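Local coordinates for GMP reductase (Trypanosoma brucei brucei, PDB 6JIG), which probably catalyses the irreversible NADPH-dependent deamination of GMP to IMP, helping to balance adenine and guanine nucleotide pools, at residues I47-S52 with V371-M376; G345-A350 with G367-M372. The protein carries 1 engineered substitution. All coordinates share one frame; numbering follows the deposited sequence.

Contact 1 (I47-S52 with V371-M376); sequences IPIVAS and VMLGNM. With 5GP (guanosine-5'-monophosphate), chain B.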
loop_
_atom_site.group_PDB
_atom_site.type_symbol
_atom_site.label_atom_id
_atom_site.label_comp_id
_atom_site.label_asym_id
_atom_site.label_seq_id
_atom_site.Cartn_x
_atom_site.Cartn_y
_atom_site.Cartn_z
ATOM N N ILE A 47 17.812 -30.800 -26.108
ATOM C CA ILE A 47 17.924 -29.661 -25.182
ATOM C C ILE A 47 17.768 -30.198 -23.761
ATOM O O ILE A 47 17.120 -31.232 -23.555
ATOM C CB ILE A 47 16.891 -28.551 -25.466
ATOM C CG1 ILE A 47 15.460 -29.094 -25.327
ATOM C CG2 ILE A 47 17.140 -27.879 -26.810
ATOM C CD1 ILE A 47 14.401 -28.023 -25.287
ATOM N N PRO A 48 18.349 -29.546 -22.752
ATOM C CA PRO A 48 18.390 -30.159 -21.419
ATOM C C PRO A 48 17.212 -29.810 -20.516
ATOM O O PRO A 48 17.418 -29.651 -19.313
ATOM C CB PRO A 48 19.705 -29.621 -20.832
ATOM C CG PRO A 48 19.948 -28.329 -21.547
ATOM C CD PRO A 48 19.299 -28.430 -22.903
ATOM N N ILE A 49 16.002 -29.695 -21.059
ATOM C CA ILE A 49 14.829 -29.207 -20.335
ATOM C C ILE A 49 13.851 -30.362 -20.155
ATOM O O ILE A 49 13.457 -31.001 -21.138
ATOM C CB ILE A 49 14.139 -28.049 -21.083
ATOM C CG1 ILE A 49 15.157 -27.035 -21.614
ATOM C CG2 ILE A 49 13.111 -27.377 -20.174
ATOM C CD1 ILE A 49 15.912 -26.339 -20.539
ATOM N N VAL A 50 13.452 -30.613 -18.911
ATOM C CA VAL A 50 12.504 -31.666 -18.556
ATOM C C VAL A 50 11.315 -31.009 -17.864
ATOM O O VAL A 50 11.493 -30.278 -16.880
ATOM C CB VAL A 50 13.143 -32.724 -17.644
ATOM C CG1 VAL A 50 12.148 -33.844 -17.338
ATOM C CG2 VAL A 50 14.413 -33.298 -18.279
ATOM N N ALA A 51 10.109 -31.252 -18.374
ATOM C CA ALA A 51 8.914 -30.753 -17.697
ATOM C C ALA A 51 8.610 -31.589 -16.460
ATOM O O ALA A 51 8.636 -32.820 -16.504
ATOM C CB ALA A 51 7.709 -30.766 -18.641
ATOM N N SER A 52 8.293 -30.909 -15.360
ATOM C CA SER A 52 8.093 -31.567 -14.079
ATOM C C SER A 52 6.858 -32.461 -14.079
ATOM O O SER A 52 5.804 -32.082 -14.603
ATOM C CB SER A 52 7.946 -30.529 -12.968
ATOM O OG SER A 52 7.763 -31.160 -11.714
ATOM N N VAL A 371 17.783 -30.052 -16.492
ATOM C CA VAL A 371 17.026 -29.379 -15.436
ATOM C C VAL A 371 15.565 -29.790 -15.557
ATOM O O VAL A 371 15.067 -30.060 -16.656
ATOM C CB VAL A 371 17.152 -27.840 -15.513
ATOM C CG1 VAL A 371 18.608 -27.395 -15.282
ATOM C CG2 VAL A 371 16.650 -27.324 -16.853
ATOM N N MET A 372 14.879 -29.846 -14.418
ATOM C CA MET A 372 13.446 -30.097 -14.386
ATOM C C MET A 372 12.750 -28.832 -13.912
ATOM O O MET A 372 13.134 -28.263 -12.886
ATOM C CB MET A 372 13.097 -31.269 -13.470
ATOM C CG MET A 372 11.596 -31.473 -13.347
ATOM S SD MET A 372 11.133 -32.956 -12.449
ATOM C CE MET A 372 11.068 -34.152 -13.799
ATOM N N LEU A 373 11.727 -28.405 -14.648
ATOM C CA LEU A 373 11.050 -27.139 -14.400
ATOM C C LEU A 373 9.581 -27.372 -14.097
ATOM O O LEU A 373 8.889 -28.060 -14.857
ATOM C CB LEU A 373 11.157 -26.209 -15.602
ATOM C CG LEU A 373 12.546 -25.972 -16.182
ATOM C CD1 LEU A 373 12.419 -25.030 -17.365
ATOM C CD2 LEU A 373 13.429 -25.367 -15.097
ATOM N N GLY A 374 9.114 -26.796 -12.992
ATOM C CA GLY A 374 7.691 -26.765 -12.708
ATOM C C GLY A 374 7.149 -25.369 -12.957
ATOM O O GLY A 374 6.509 -25.102 -13.980
ATOM N N ASN A 375 7.454 -24.454 -12.027
ATOM C CA ASN A 375 6.884 -23.108 -12.054
ATOM C C ASN A 375 7.105 -22.394 -13.386
ATOM O O ASN A 375 6.195 -21.732 -13.900
ATOM C CB ASN A 375 7.481 -22.285 -10.902
ATOM C CG ASN A 375 6.810 -20.932 -10.740
ATOM O OD1 ASN A 375 5.607 -20.786 -10.974
ATOM N ND2 ASN A 375 7.584 -19.939 -10.319
ATOM N N MET A 376 8.309 -22.491 -13.954
ATOM C CA MET A 376 8.571 -21.768 -15.196
ATOM C C MET A 376 7.698 -22.243 -16.360
ATOM O O MET A 376 7.493 -21.480 -17.307
ATOM C CB MET A 376 10.056 -21.862 -15.547
ATOM C CG MET A 376 10.933 -21.087 -14.554
ATOM S SD MET A 376 12.702 -21.421 -14.757
ATOM C CE MET A 376 12.928 -20.383 -16.171
HETATM P P 5GP B . 9.886 -25.516 -9.450
HETATM O O1P 5GP B . 10.650 -24.609 -8.499
HETATM O O2P 5GP B . 8.397 -25.237 -9.487
HETATM O O3P 5GP B . 10.522 -25.668 -10.809
HETATM O "O5'" 5GP B . 10.104 -26.946 -8.773
HETATM C "C5'" 5GP B . 9.357 -28.095 -9.141
HETATM C "C4'" 5GP B . 9.794 -29.299 -8.333
HETATM O "O4'" 5GP B . 9.321 -29.167 -6.972
HETATM C "C3'" 5GP B . 9.230 -30.646 -8.767
HETATM O "O3'" 5GP B . 9.885 -31.190 -9.907
HETATM C "C2'" 5GP B . 9.358 -31.498 -7.492
HETATM O "O2'" 5GP B . 10.661 -32.048 -7.344
HETATM C "C1'" 5GP B . 9.196 -30.450 -6.387
HETATM N N9 5GP B . 7.887 -30.523 -5.729
HETATM C C8 5GP B . 6.677 -30.479 -6.307
HETATM N N7 5GP B . 5.742 -30.550 -5.324
HETATM C C5 5GP B . 6.397 -30.613 -4.139
HETATM C C6 5GP B . 5.992 -30.687 -2.813
HETATM O O6 5GP B . 4.773 -30.691 -2.544
HETATM N N1 5GP B . 6.917 -30.751 -1.842
HETATM C C2 5GP B . 8.228 -30.742 -2.123
HETATM N N2 5GP B . 9.137 -30.803 -1.124
HETATM N N3 5GP B . 8.660 -30.656 -3.405
HETATM C C4 5GP B . 7.752 -30.594 -4.407
#
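Met-372 and Val-50 are paired across the seam where the parallel barrel closes, with their side chains on the same, interior face, and the methionine can be followed outward from its backbone. Its CB lies near the carbonyl oxygen of Val-50. CG, placed anti to the backbone N (chi1 176°), runs along the neighbouring strand to within 3.6 Å of Ser-52 CA. SD lies alongside both Ser-52 and the nucleotide, 3.3 Å from O3' of the bound GMP. A bend at the last torsion (chi3 -89°) turns CE back onto Val-50 CG1, 3.7 Å away, so one side chain touches both Val-50 on the adjoining strand and the ribose of the ligand.

Beneath it the strands are tied by four backbone hydrogen bonds, from Val-371 N to Pro-48 O through to Ser-52 N with Leu-373 O. Val-50 bonds through both N and O to the residues flanking Met-372, as parallel pairing requires. The same strand ends build the nucleotide site: Ser-52 OG donates to O3' at 2.8 Å, while Gly-374 N and Asn-375 N donate to phosphate oxygens O3P and O2P respectively, each at 2.8 Å. Two successive N-H groups thus help to hold the phosphate at the C-terminal end of the strand.

On the sheet's other face, Ile-49 CG2 packs against Leu-373 CD1 at 3.7 Å. There, helix 60-68 rests on Ile-49 and Ala-51, and helix 440-457 on Pro-48 and Leu-373. Strand 72-75 continues the sheet beyond 49-51, sending Ile-74 against Val-50 and Met-372, while strand 348-351 flanks 370-373.

Contact 2 (G345-A350 with G367-M372); sequences GVPCIA and GADTVM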
loop_
_atom_site.group_PDB
_atom_site.type_symbol
_atom_site.label_atom_id
_atom_site.label_comp_id
_atom_site.label_asym_id
_atom_site.label_seq_id
_atom_site.Cartn_x
_atom_site.Cartn_y
_atom_site.Cartn_z
ATOM N N GLY A 345 29.180 -42.447 -14.501
ATOM C CA GLY A 345 28.478 -42.302 -15.770
ATOM C C GLY A 345 26.968 -42.188 -15.680
ATOM O O GLY A 345 26.265 -42.620 -16.600
ATOM N N VAL A 346 26.442 -41.603 -14.607
ATOM C CA VAL A 346 25.002 -41.562 -14.381
ATOM C C VAL A 346 24.551 -40.105 -14.482
ATOM O O VAL A 346 24.955 -39.283 -13.649
ATOM C CB VAL A 346 24.629 -42.165 -13.021
ATOM C CG1 VAL A 346 23.146 -41.935 -12.720
ATOM C CG2 VAL A 346 24.952 -43.668 -12.991
ATOM N N PRO A 347 23.719 -39.744 -15.460
ATOM C CA PRO A 347 23.298 -38.342 -15.598
ATOM C C PRO A 347 22.400 -37.899 -14.454
ATOM O O PRO A 347 21.679 -38.700 -13.855
ATOM C CB PRO A 347 22.536 -38.321 -16.930
ATOM C CG PRO A 347 23.028 -39.560 -17.678
ATOM C CD PRO A 347 23.280 -40.577 -16.591
ATOM N N CYS A 348 22.425 -36.588 -14.181
ATOM C CA CYS A 348 21.667 -36.010 -13.075
ATOM C C CYS A 348 20.741 -34.910 -13.567
ATOM O O CYS A 348 21.135 -34.074 -14.386
ATOM C CB CYS A 348 22.603 -35.453 -11.998
ATOM S SG CYS A 348 23.598 -36.675 -11.126
ATOM N N ILE A 349 19.511 -34.924 -13.059
ATOM C CA ILE A 349 18.502 -33.897 -13.315
ATOM C C ILE A 349 18.501 -32.936 -12.125
ATOM O O ILE A 349 18.208 -33.354 -11.005
ATOM C CB ILE A 349 17.101 -34.519 -13.478
ATOM C CG1 ILE A 349 17.102 -35.629 -14.543
ATOM C CG2 ILE A 349 16.047 -33.419 -13.809
ATOM C CD1 ILE A 349 15.918 -36.574 -14.417
ATOM N N ALA A 350 18.790 -31.653 -12.350
ATOM C CA ALA A 350 18.661 -30.646 -11.282
ATOM C C ALA A 350 17.205 -30.200 -11.189
ATOM O O ALA A 350 16.722 -29.469 -12.056
ATOM C CB ALA A 350 19.583 -29.460 -11.549
ATOM N N GLY A 367 27.295 -29.145 -12.943
ATOM C CA GLY A 367 27.402 -30.566 -13.245
ATOM C C GLY A 367 26.123 -31.241 -13.692
ATOM O O GLY A 367 26.186 -32.412 -14.088
ATOM N N ALA A 368 24.960 -30.588 -13.624
ATOM C CA ALA A 368 23.728 -31.269 -14.034
ATOM C C ALA A 368 23.714 -31.518 -15.535
ATOM O O ALA A 368 24.195 -30.701 -16.317
ATOM C CB ALA A 368 22.490 -30.454 -13.666
ATOM N N ASP A 369 23.118 -32.651 -15.941
ATOM C CA ASP A 369 22.918 -32.905 -17.368
ATOM C C ASP A 369 21.616 -32.333 -17.899
ATOM O O ASP A 369 21.554 -31.947 -19.077
ATOM C CB ASP A 369 22.981 -34.416 -17.652
ATOM C CG ASP A 369 24.288 -35.003 -17.194
ATOM O OD1 ASP A 369 25.299 -34.749 -17.865
ATOM O OD2 ASP A 369 24.326 -35.603 -16.099
ATOM N N THR A 370 20.581 -32.278 -17.068
ATOM C CA THR A 370 19.313 -31.664 -17.428
ATOM C C THR A 370 18.796 -30.873 -16.232
ATOM O O THR A 370 19.274 -31.023 -15.103
ATOM C CB THR A 370 18.239 -32.695 -17.813
ATOM O OG1 THR A 370 18.066 -33.619 -16.731
ATOM C CG2 THR A 370 18.607 -33.453 -19.106
ATOM N N VAL A 371 17.783 -30.052 -16.492
ATOM C CA VAL A 371 17.026 -29.379 -15.436
ATOM C C VAL A 371 15.565 -29.790 -15.557
ATOM O O VAL A 371 15.067 -30.060 -16.656
ATOM C CB VAL A 371 17.152 -27.840 -15.513
ATOM C CG1 VAL A 371 18.608 -27.395 -15.282
ATOM C CG2 VAL A 371 16.650 -27.324 -16.853
ATOM N N MET A 372 14.879 -29.846 -14.418
ATOM C CA MET A 372 13.446 -30.097 -14.386
ATOM C C MET A 372 12.750 -28.832 -13.912
ATOM O O MET A 372 13.134 -28.263 -12.886
ATOM C CB MET A 372 13.097 -31.269 -13.470
ATOM C CG MET A 372 11.596 -31.473 -13.347
ATOM S SD MET A 372 11.133 -32.956 -12.449
ATOM C CE MET A 372 11.068 -34.152 -13.799
HETATM O O HOH W 1 26.686 -37.170 -14.242
#
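Asp-369 meets the start of the neighbouring strand with its carboxylate: OD2 accepts the backbone N-H of Cys-348 at 2.9 Å, through the lone pair directed away from OD1. With CG beside its own backbone N (chi1 -57°), the side chain lies next to the Pro-347 ring, whose CB is 3.4 Å from OD2. The bond is returned by the backbone, since Cys-348 O accepts from Asp-369 N at 2.9 Å, in the carbonyl plane, and from Thr-370 N in a longer bond of 3.3 Å. One carbonyl therefore takes two consecutive amides before regular parallel pairing begins with Ala-350 N to Thr-370 O and Met-372 N to Ala-350 O.

Side chains fill in around this ladder. Ile-349 sets CG1 only 3.1 Å from Thr-370 OG1 and CG2 against Met-372 CB, on the interior face. On the other, Ala-350 CB meets Ala-368 CB at 3.7 Å, and Val-334 of helix 330-344 packs on both.

Farther out, Gln-467 NE2 hydrogen-bonds Asp-369 OD1 and Ala-368 O, fixing the carboxylate from its second oxygen. Val-346 O accepts a hydrogen bond from a water that also donates weakly to Asp-369 OD2. Gly-345 and Gly-367 each end the preceding helix in a Schellman motif, turning the chain into its strand. Strand 348-351, helix 357-365 and strand 370-373 form a beta-alpha-beta unit, the repeating element of the TIM barrel.

Both contacts are buried and share strand 370-373, whose two edges they pair: contact 2 joins it to its predecessor in sequence, contact 1 to the first barrel strand, 319 residues away, closing the ring. Their centres lie about 11 Å apart, and they touch where Pro-48 and Val-50 pack on Asp-369 and Thr-370. At the N-terminal ends of strands 348-351 and 370-373, an aspartate, a water and two helix-ending glycines mark the entry into the sheet; past the C-terminal end of 370-373, backbone amides bind the phosphate of GMP, while a serine ending strand 49-51 binds the ribose. This division illustrates the TIM-barrel rule that ligands are bound at the C-terminal ends of the strands.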